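Local coordinates for sporulation-control protein spo0M (Bacillus subtilis, PDB 5CL2), which controls the expression of spo0A and is required for Bacillus subtilis to pass the morphological stage 0 of sporulation, at residues P94-I99 and Q160-F165; D152-P157 and V166-F171. All coordinates share one frame; numbering follows the deposited sequence.

Overall arrangement
The two contacts adjoin, their centres about 10 Å apart, and their segments alternate along the chain. Contact 1 joins the loop between strands 84-92 and 106-114 to the hairpin loop 160-165 by side chains and one bridging water; half of its touching residues are buried, and the second subunit reaches its polar edge. Contact 2 is wholly buried and lies in that same hairpin, where strands 146-155 and 165-173 pair through their backbones. A salt bridge and a small apolar patch mark the first, regular main-chain bonds and carboxylates held by arginines outside the two strands the second. I99 N to Q167 OE1 and A156 N to P164 O, both probable hydrogen bonds, tie the two together.

Contact 1 of 2, residues P94-I99 and Q160-F165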
ATOM      1  N   PRO A  94      -3.083 -12.272  -0.199  1.00 52.32           N
ATOM      2  CA  PRO A  94      -2.223 -11.131  -0.573  1.00 48.13           C
ATOM      3  C   PRO A  94      -0.770 -11.376  -0.171  1.00 47.45           C
ATOM      4  O   PRO A  94      -0.533 -12.102   0.789  1.00 46.88           O
ATOM      5  CB  PRO A  94      -2.817  -9.955   0.208  1.00 44.38           C
ATOM      6  CG  PRO A  94      -4.286 -10.364   0.420  1.00 51.72           C
ATOM      7  CD  PRO A  94      -4.278 -11.870   0.574  1.00 45.59           C
ATOM      8  N   LEU A  95       0.185 -10.813  -0.903  1.00 48.05           N
ATOM      9  CA  LEU A  95       1.601 -11.036  -0.599  1.00 50.15           C
ATOM     10  C   LEU A  95       2.073 -10.362   0.691  1.00 46.59           C
ATOM     11  O   LEU A  95       3.147 -10.697   1.215  1.00 47.59           O
ATOM     12  CB  LEU A  95       2.469 -10.567  -1.769  1.00 50.25           C
ATOM     13  CG  LEU A  95       2.343 -11.436  -3.022  1.00 52.45           C
ATOM     14  CD1 LEU A  95       3.262 -10.963  -4.158  1.00 56.34           C
ATOM     15  CD2 LEU A  95       2.647 -12.875  -2.654  1.00 49.46           C
ATOM     16  N   ASP A  96       1.302  -9.411   1.207  1.00 42.38           N
ATOM     17  CA  ASP A  96       1.679  -8.759   2.468  1.00 46.79           C
ATOM     18  C   ASP A  96       0.983  -9.420   3.682  1.00 53.51           C
ATOM     19  O   ASP A  96       1.012  -8.864   4.782  1.00 54.16           O
ATOM     20  CB  ASP A  96       1.388  -7.246   2.429  1.00 42.27           C
ATOM     21  CG  ASP A  96      -0.009  -6.948   1.897  1.00 52.09           C
ATOM     22  OD1 ASP A  96      -0.710  -7.937   1.612  1.00 46.77           O
ATOM     23  OD2 ASP A  96      -0.427  -5.764   1.803  1.00 48.81           O
ATOM     24  N   THR A  97       0.301 -10.552   3.475  1.00 46.60           N
ATOM     25  CA  THR A  97      -0.223 -11.345   4.595  1.00 46.62           C
ATOM     26  C   THR A  97       0.915 -11.760   5.532  1.00 49.77           C
ATOM     27  O   THR A  97       1.887 -12.369   5.080  1.00 46.88           O
ATOM     28  CB  THR A  97      -0.940 -12.629   4.105  1.00 44.45           C
ATOM     29  OG1 THR A  97      -2.006 -12.283   3.223  1.00 47.09           O
ATOM     30  CG2 THR A  97      -1.494 -13.433   5.272  1.00 42.91           C
ATOM     31  N   PRO A  98       0.782 -11.481   6.841  1.00 47.55           N
ATOM     32  CA  PRO A  98       1.870 -11.795   7.771  1.00 48.56           C
ATOM     33  C   PRO A  98       1.992 -13.295   7.967  1.00 53.45           C
ATOM     34  O   PRO A  98       1.020 -14.034   7.760  1.00 48.10           O
ATOM     35  CB  PRO A  98       1.423 -11.153   9.084  1.00 50.22           C
ATOM     36  CG  PRO A  98       0.131 -10.438   8.778  1.00 48.21           C
ATOM     37  CD  PRO A  98      -0.422 -11.051   7.560  1.00 46.27           C
ATOM     38  N   ILE A  99       3.184 -13.728   8.355  1.00 47.79           N
ATOM     39  CA  ILE A  99       3.492 -15.123   8.640  1.00 52.20           C
ATOM     40  C   ILE A  99       2.983 -15.451  10.037  1.00 55.75           C
ATOM     41  O   ILE A  99       3.132 -14.634  10.951  1.00 52.37           O
ATOM     42  CB  ILE A  99       5.021 -15.378   8.536  1.00 57.36           C
ATOM     43  CG1 ILE A  99       5.468 -15.312   7.078  1.00 57.73           C
ATOM     44  CG2 ILE A  99       5.423 -16.705   9.164  1.00 54.55           C
ATOM     45  CD1 ILE A  99       6.955 -14.971   6.917  1.00 58.17           C
ATOM     46  N   GLN A 160       4.191   3.823   4.820  1.00 44.88           N
ATOM     47  CA  GLN A 160       3.052   4.111   3.941  1.00 49.80           C
ATOM     48  C   GLN A 160       2.681   2.950   3.002  1.00 49.52           C
ATOM     49  O   GLN A 160       2.463   3.156   1.808  1.00 50.56           O
ATOM     50  CB  GLN A 160       3.331   5.377   3.109  1.00 46.95           C
ATOM     51  CG  GLN A 160       3.533   6.653   3.976  1.00 48.82           C
ATOM     52  CD  GLN A 160       3.626   7.947   3.172  1.00 51.77           C
ATOM     53  OE1 GLN A 160       3.091   8.061   2.055  1.00 47.93           O
ATOM     54  NE2 GLN A 160       4.295   8.952   3.757  1.00 56.05           N
ATOM     55  N   ARG A 161       2.609   1.739   3.549  1.00 43.53           N
ATOM     56  CA  ARG A 161       2.253   0.561   2.755  1.00 50.25           C
ATOM     57  C   ARG A 161       0.723   0.429   2.597  1.00 47.47           C
ATOM     58  O   ARG A 161      -0.057   1.222   3.148  1.00 39.33           O
ATOM     59  CB  ARG A 161       2.795  -0.712   3.406  1.00 49.63           C
ATOM     60  CG  ARG A 161       4.190  -0.580   3.972  1.00 47.05           C
ATOM     61  CD  ARG A 161       5.153  -0.408   2.851  1.00 50.73           C
ATOM     62  NE  ARG A 161       5.209  -1.614   2.035  1.00 58.60           N
ATOM     63  CZ  ARG A 161       5.787  -1.657   0.839  1.00 58.28           C
ATOM     64  NH1 ARG A 161       6.321  -0.557   0.341  1.00 55.75           N
ATOM     65  NH2 ARG A 161       5.814  -2.785   0.138  1.00 55.31           N
ATOM     66  N   ARG A 162       0.310  -0.608   1.877  1.00 50.27           N
ATOM     67  CA  ARG A 162      -1.102  -0.903   1.704  1.00 44.29           C
ATOM     68  C   ARG A 162      -1.751  -1.129   3.071  1.00 44.22           C
ATOM     69  O   ARG A 162      -2.781  -0.524   3.389  1.00 44.24           O
ATOM     70  CB  ARG A 162      -1.271  -2.124   0.809  1.00 45.75           C
ATOM     71  CG  ARG A 162      -2.706  -2.334   0.364  1.00 47.91           C
ATOM     72  CD  ARG A 162      -2.897  -3.622  -0.425  1.00 47.58           C
ATOM     73  NE  ARG A 162      -2.734  -4.829   0.388  1.00 48.24           N
ATOM     74  CZ  ARG A 162      -3.736  -5.472   0.985  1.00 48.26           C
ATOM     75  NH1 ARG A 162      -4.963  -4.986   0.906  1.00 48.96           N
ATOM     76  NH2 ARG A 162      -3.505  -6.577   1.693  1.00 42.64           N
ATOM     77  N   LEU A 163      -1.112  -1.946   3.904  1.00 44.51           N
ATOM     78  CA  LEU A 163      -1.577  -2.177   5.273  1.00 43.62           C
ATOM     79  C   LEU A 163      -0.912  -1.185   6.247  1.00 49.63           C
ATOM     80  O   LEU A 163       0.167  -0.694   5.990  1.00 41.91           O
ATOM     81  CB  LEU A 163      -1.270  -3.611   5.674  1.00 42.83           C
ATOM     82  CG  LEU A 163      -1.895  -4.611   4.707  1.00 48.26           C
ATOM     83  CD1 LEU A 163      -1.461  -6.032   5.079  1.00 48.33           C
ATOM     84  CD2 LEU A 163      -3.438  -4.467   4.760  1.00 45.96           C
ATOM     85  N   PRO A 164      -1.583  -0.878   7.358  1.00 48.78           N
ATOM     86  CA  PRO A 164      -1.101   0.027   8.407  1.00 36.62           C
ATOM     87  C   PRO A 164       0.062  -0.524   9.232  1.00 45.62           C
ATOM     88  O   PRO A 164       0.660   0.222  10.021  1.00 45.98           O
ATOM     89  CB  PRO A 164      -2.337   0.230   9.284  1.00 41.81           C
ATOM     90  CG  PRO A 164      -3.206  -1.033   9.019  1.00 38.71           C
ATOM     91  CD  PRO A 164      -2.978  -1.311   7.571  1.00 38.16           C
ATOM     92  N   PHE A 165       0.353  -1.812   9.084  1.00 45.74           N
ATOM     93  CA  PHE A 165       1.392  -2.466   9.873  1.00 44.57           C
ATOM     94  C   PHE A 165       2.474  -3.142   9.033  1.00 43.03           C
ATOM     95  O   PHE A 165       2.300  -3.351   7.847  1.00 46.50           O
ATOM     96  CB  PHE A 165       0.758  -3.515  10.788  1.00 42.89           C
ATOM     97  CG  PHE A 165       0.116  -4.641  10.034  1.00 46.40           C
ATOM     98  CD1 PHE A 165       0.860  -5.745   9.635  1.00 44.53           C
ATOM     99  CD2 PHE A 165      -1.241  -4.587   9.716  1.00 45.09           C
ATOM    100  CE1 PHE A 165       0.259  -6.779   8.923  1.00 45.89           C
ATOM    101  CE2 PHE A 165      -1.839  -5.609   9.014  1.00 44.14           C
ATOM    102  CZ  PHE A 165      -1.081  -6.704   8.612  1.00 47.88           C
TER
HETATM  103  O   HOH W   1       1.342  -3.924   3.273  1.00 42.07           O
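D96 and R162 meet side-on, the guanidinium offering NE and NH2 to the two carboxylate oxygens. NH2 of R162 reaches OD1 of D96 at 3.1 Å in a nearly straight bond (168°), while R162 NE meets the syn lone pair of D96 OD2 at 2.9 Å. The two planes are turned 46° apart, so the fork is twisted. R162 runs out extended, its first torsion near 180° (-169°), before a bend at chi3 turns the guanidinium onto the acid. L163 packs against both: its CD1 is 3.4 Å from D96 OD2, and its CD2 lies over one guanidinium face, offset toward the rim. Farther along, P98 CG packs 3.7 Å from CE1 of the F165 ring, the two side chains crossing at about a right angle. The salt bridge thus joins a type I beta turn, P94 to T97, to the loop of the hairpin 146-155/165-173. A methionine in place of R162 would probably leave the D96 carboxylate without its charged mate and the carbonyl of I68 without the bond from NH2. A water bridges D96 OD2 to L163 N. Within the turn, P94 O accepts from both N and OG1 of T97, and R161 of the second subunit packs on R162.

Contact 2 of 2, residues D152-P157 and V166-F171; sequences DCEQAP and VQEFEF
Strands 146-155 and 165-173 form an antiparallel beta hairpin in a five-stranded sheet, and D152-E154 pair with V166-E168 near its loop end in a fully buried contact. On its other side, strand 146-155 meets V54 of strand 40-57 through backbone bonds of C153 and Q155. Two hydrogen-bonded pairs, D152 with E168 and E154 with V166, flank the non-hydrogen-bonded pair of C153 and Q167. E154 N gives the straightest bond, to V166 O at 2.9 Å (171°), and V166 N returns one to E154 O; E168 N and D152 N bind the opposite carbonyls of D152 and E168. Between them the alpha carbons of C153 and Q167 come within 4.4 Å, each sending a CA-H...O contact to the other strand, C153 to V166 O and Q167 to D152 O. The short segments 152-155 and 166-171 run 122° apart, well off straight antiparallel.

C153 and Q167 face the side toward P98, where Q167 OE1 accepts from I99 N. The other face carries D152, E154, V166 and E168. Here E154 and E168 bring two acids together, OE1 to OE1 4.6 Å, with their carboxylate planes 76° apart. The first torsion of E154, with CG beside the backbone N, puts that CG 3.3 Å from E168 OE1, and a bend at chi2 then directs the carboxylate. The likely repulsion is probably offset by separate partners: R210 for E154, R204 and R205 for E168 OE2, and the indole N-H of W212 for E168 OE1. D152, on the same face, forms a salt bridge with R63, joining the hairpin to strand 60-79. Past the paired residues, A156 CB sits astride the fork of V166, 3.8 Å from both CG1 and CG2.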
ATOM      1  N   ASP A 152       6.223  -9.965  15.220  1.00 51.30           N
ATOM      2  CA  ASP A 152       4.894  -9.429  15.496  1.00 46.77           C
ATOM      3  C   ASP A 152       4.523  -8.403  14.452  1.00 49.60           C
ATOM      4  O   ASP A 152       5.383  -7.912  13.717  1.00 51.88           O
ATOM      5  CB  ASP A 152       4.824  -8.807  16.898  1.00 47.60           C
ATOM      6  CG  ASP A 152       3.440  -8.959  17.552  1.00 62.27           C
ATOM      7  OD1 ASP A 152       2.425  -9.136  16.835  1.00 61.06           O
ATOM      8  OD2 ASP A 152       3.359  -8.901  18.799  1.00 63.48           O
ATOM      9  N   CYS A 153       3.243  -8.085  14.363  1.00 47.67           N
ATOM     10  CA  CYS A 153       2.809  -7.030  13.456  1.00 49.47           C
ATOM     11  C   CYS A 153       2.783  -5.706  14.216  1.00 47.75           C
ATOM     12  O   CYS A 153       2.133  -5.585  15.266  1.00 48.91           O
ATOM     13  CB  CYS A 153       1.452  -7.372  12.836  1.00 48.10           C
ATOM     14  SG  CYS A 153       1.589  -8.834  11.806  1.00 56.99           S
ATOM     15  N   GLU A 154       3.528  -4.735  13.697  1.00 47.41           N
ATOM     16  CA  GLU A 154       3.746  -3.473  14.384  1.00 44.72           C
ATOM     17  C   GLU A 154       3.185  -2.339  13.550  1.00 43.50           C
ATOM     18  O   GLU A 154       3.281  -2.342  12.315  1.00 42.26           O
ATOM     19  CB  GLU A 154       5.238  -3.219  14.625  1.00 49.86           C
ATOM     20  CG  GLU A 154       6.013  -4.290  15.374  1.00 49.96           C
ATOM     21  CD  GLU A 154       5.758  -4.315  16.872  1.00 55.83           C
ATOM     22  OE1 GLU A 154       5.587  -3.246  17.502  1.00 57.34           O
ATOM     23  OE2 GLU A 154       5.826  -5.413  17.446  1.00 58.97           O
ATOM     24  N   GLN A 155       2.599  -1.367  14.227  1.00 40.99           N
ATOM     25  CA  GLN A 155       2.129  -0.155  13.586  1.00 45.10           C
ATOM     26  C   GLN A 155       3.257   0.462  12.740  1.00 50.86           C
ATOM     27  O   GLN A 155       4.392   0.599  13.233  1.00 44.43           O
ATOM     28  CB  GLN A 155       1.679   0.824  14.668  1.00 49.00           C
ATOM     29  CG  GLN A 155       1.579   2.245  14.218  1.00 49.59           C
ATOM     30  CD  GLN A 155       1.373   3.185  15.366  1.00 50.14           C
ATOM     31  OE1 GLN A 155       2.080   3.119  16.382  1.00 50.84           O
ATOM     32  NE2 GLN A 155       0.358   4.039  15.246  1.00 49.60           N
ATOM     33  N   ALA A 156       2.997   0.773  11.467  1.00 47.42           N
ATOM     34  CA  ALA A 156       4.065   1.349  10.633  1.00 44.74           C
ATOM     35  C   ALA A 156       3.628   2.409   9.591  1.00 43.57           C
ATOM     36  O   ALA A 156       3.893   2.260   8.389  1.00 41.13           O
ATOM     37  CB  ALA A 156       4.822   0.217   9.934  1.00 40.93           C
ATOM     38  N   PRO A 157       3.058   3.534  10.055  1.00 41.38           N
ATOM     39  CA  PRO A 157       2.694   4.605   9.119  1.00 44.28           C
ATOM     40  C   PRO A 157       3.882   5.146   8.345  1.00 47.28           C
ATOM     41  O   PRO A 157       3.688   5.606   7.222  1.00 49.18           O
ATOM     42  CB  PRO A 157       2.120   5.703  10.031  1.00 44.73           C
ATOM     43  CG  PRO A 157       2.683   5.418  11.385  1.00 46.88           C
ATOM     44  CD  PRO A 157       2.783   3.912  11.453  1.00 43.22           C
ATOM     45  N   VAL A 166       3.600  -3.498   9.648  1.00 43.19           N
ATOM     46  CA  VAL A 166       4.513  -4.425   8.978  1.00 44.36           C
ATOM     47  C   VAL A 166       4.839  -5.575   9.914  1.00 43.25           C
ATOM     48  O   VAL A 166       4.730  -5.429  11.131  1.00 45.80           O
ATOM     49  CB  VAL A 166       5.841  -3.738   8.530  1.00 46.75           C
ATOM     50  CG1 VAL A 166       5.555  -2.659   7.528  1.00 46.58           C
ATOM     51  CG2 VAL A 166       6.589  -3.180   9.723  1.00 42.95           C
ATOM     52  N   GLN A 167       5.231  -6.723   9.370  1.00 43.42           N
ATOM     53  CA  GLN A 167       5.669  -7.782  10.264  1.00 46.80           C
ATOM     54  C   GLN A 167       7.168  -7.591  10.564  1.00 47.75           C
ATOM     55  O   GLN A 167       8.003  -7.611   9.673  1.00 45.51           O
ATOM     56  CB  GLN A 167       5.399  -9.177   9.686  1.00 45.45           C
ATOM     57  CG  GLN A 167       5.751 -10.270  10.683  1.00 49.59           C
ATOM     58  CD  GLN A 167       5.191 -11.653  10.344  1.00 48.75           C
ATOM     59  OE1 GLN A 167       5.106 -12.051   9.181  1.00 43.87           O
ATOM     60  NE2 GLN A 167       4.818 -12.395  11.380  1.00 45.66           N
ATOM     61  N   GLU A 168       7.482  -7.386  11.834  1.00 48.60           N
ATOM     62  CA  GLU A 168       8.840  -7.168  12.294  1.00 48.37           C
ATOM     63  C   GLU A 168       9.395  -8.447  12.928  1.00 48.61           C
ATOM     64  O   GLU A 168       8.824  -8.973  13.901  1.00 48.34           O
ATOM     65  CB  GLU A 168       8.884  -6.018  13.298  1.00 48.58           C
ATOM     66  CG  GLU A 168      10.294  -5.651  13.787  1.00 50.80           C
ATOM     67  CD  GLU A 168      10.278  -4.437  14.697  1.00 52.87           C
ATOM     68  OE1 GLU A 168       9.227  -3.767  14.776  1.00 58.35           O
ATOM     69  OE2 GLU A 168      11.311  -4.136  15.331  1.00 55.45           O
ATOM     70  N   PHE A 169      10.478  -8.955  12.330  1.00 52.31           N
ATOM     71  CA  PHE A 169      11.215 -10.114  12.843  1.00 50.14           C
ATOM     72  C   PHE A 169      12.406  -9.652  13.673  1.00 53.03           C
ATOM     73  O   PHE A 169      13.243  -8.889  13.187  1.00 47.57           O
ATOM     74  CB  PHE A 169      11.691 -11.017  11.698  1.00 47.35           C
ATOM     75  CG  PHE A 169      10.566 -11.641  10.924  1.00 51.45           C
ATOM     76  CD1 PHE A 169       9.902 -10.923   9.956  1.00 47.97           C
ATOM     77  CD2 PHE A 169      10.157 -12.932  11.187  1.00 52.01           C
ATOM     78  CE1 PHE A 169       8.845 -11.480   9.252  1.00 55.68           C
ATOM     79  CE2 PHE A 169       9.106 -13.492  10.487  1.00 57.70           C
ATOM     80  CZ  PHE A 169       8.445 -12.758   9.523  1.00 52.42           C
ATOM     81  N   GLU A 170      12.483 -10.111  14.918  1.00 50.90           N
ATOM     82  CA  GLU A 170      13.579  -9.754  15.819  1.00 52.09           C
ATOM     83  C   GLU A 170      14.426 -10.977  16.153  1.00 52.67           C
ATOM     84  O   GLU A 170      13.915 -11.999  16.638  1.00 51.26           O
ATOM     85  CB  GLU A 170      13.051  -9.125  17.102  1.00 53.39           C
ATOM     86  CG  GLU A 170      14.106  -8.896  18.155  1.00 54.98           C
ATOM     87  CD  GLU A 170      13.486  -8.735  19.524  1.00 67.01           C
ATOM     88  OE1 GLU A 170      12.514  -7.951  19.630  1.00 69.82           O
ATOM     89  OE2 GLU A 170      13.965  -9.379  20.488  1.00 66.76           O
ATOM     90  N   PHE A 171      15.715 -10.860  15.835  1.00 50.07           N
ATOM     91  CA  PHE A 171      16.714 -11.889  16.042  1.00 49.19           C
ATOM     92  C   PHE A 171      17.652 -11.497  17.170  1.00 47.87           C
ATOM     93  O   PHE A 171      17.939 -10.307  17.366  1.00 48.87           O
ATOM     94  CB  PHE A 171      17.550 -12.106  14.790  1.00 50.24           C
ATOM     95  CG  PHE A 171      16.764 -12.475  13.576  1.00 49.94           C
ATOM     96  CD1 PHE A 171      16.163 -11.494  12.807  1.00 48.99           C
ATOM     97  CD2 PHE A 171      16.691 -13.787  13.158  1.00 48.68           C
ATOM     98  CE1 PHE A 171      15.475 -11.818  11.674  1.00 48.71           C
ATOM     99  CE2 PHE A 171      15.995 -14.120  12.018  1.00 51.41           C
ATOM    100  CZ  PHE A 171      15.391 -13.135  11.274  1.00 50.56           C
TER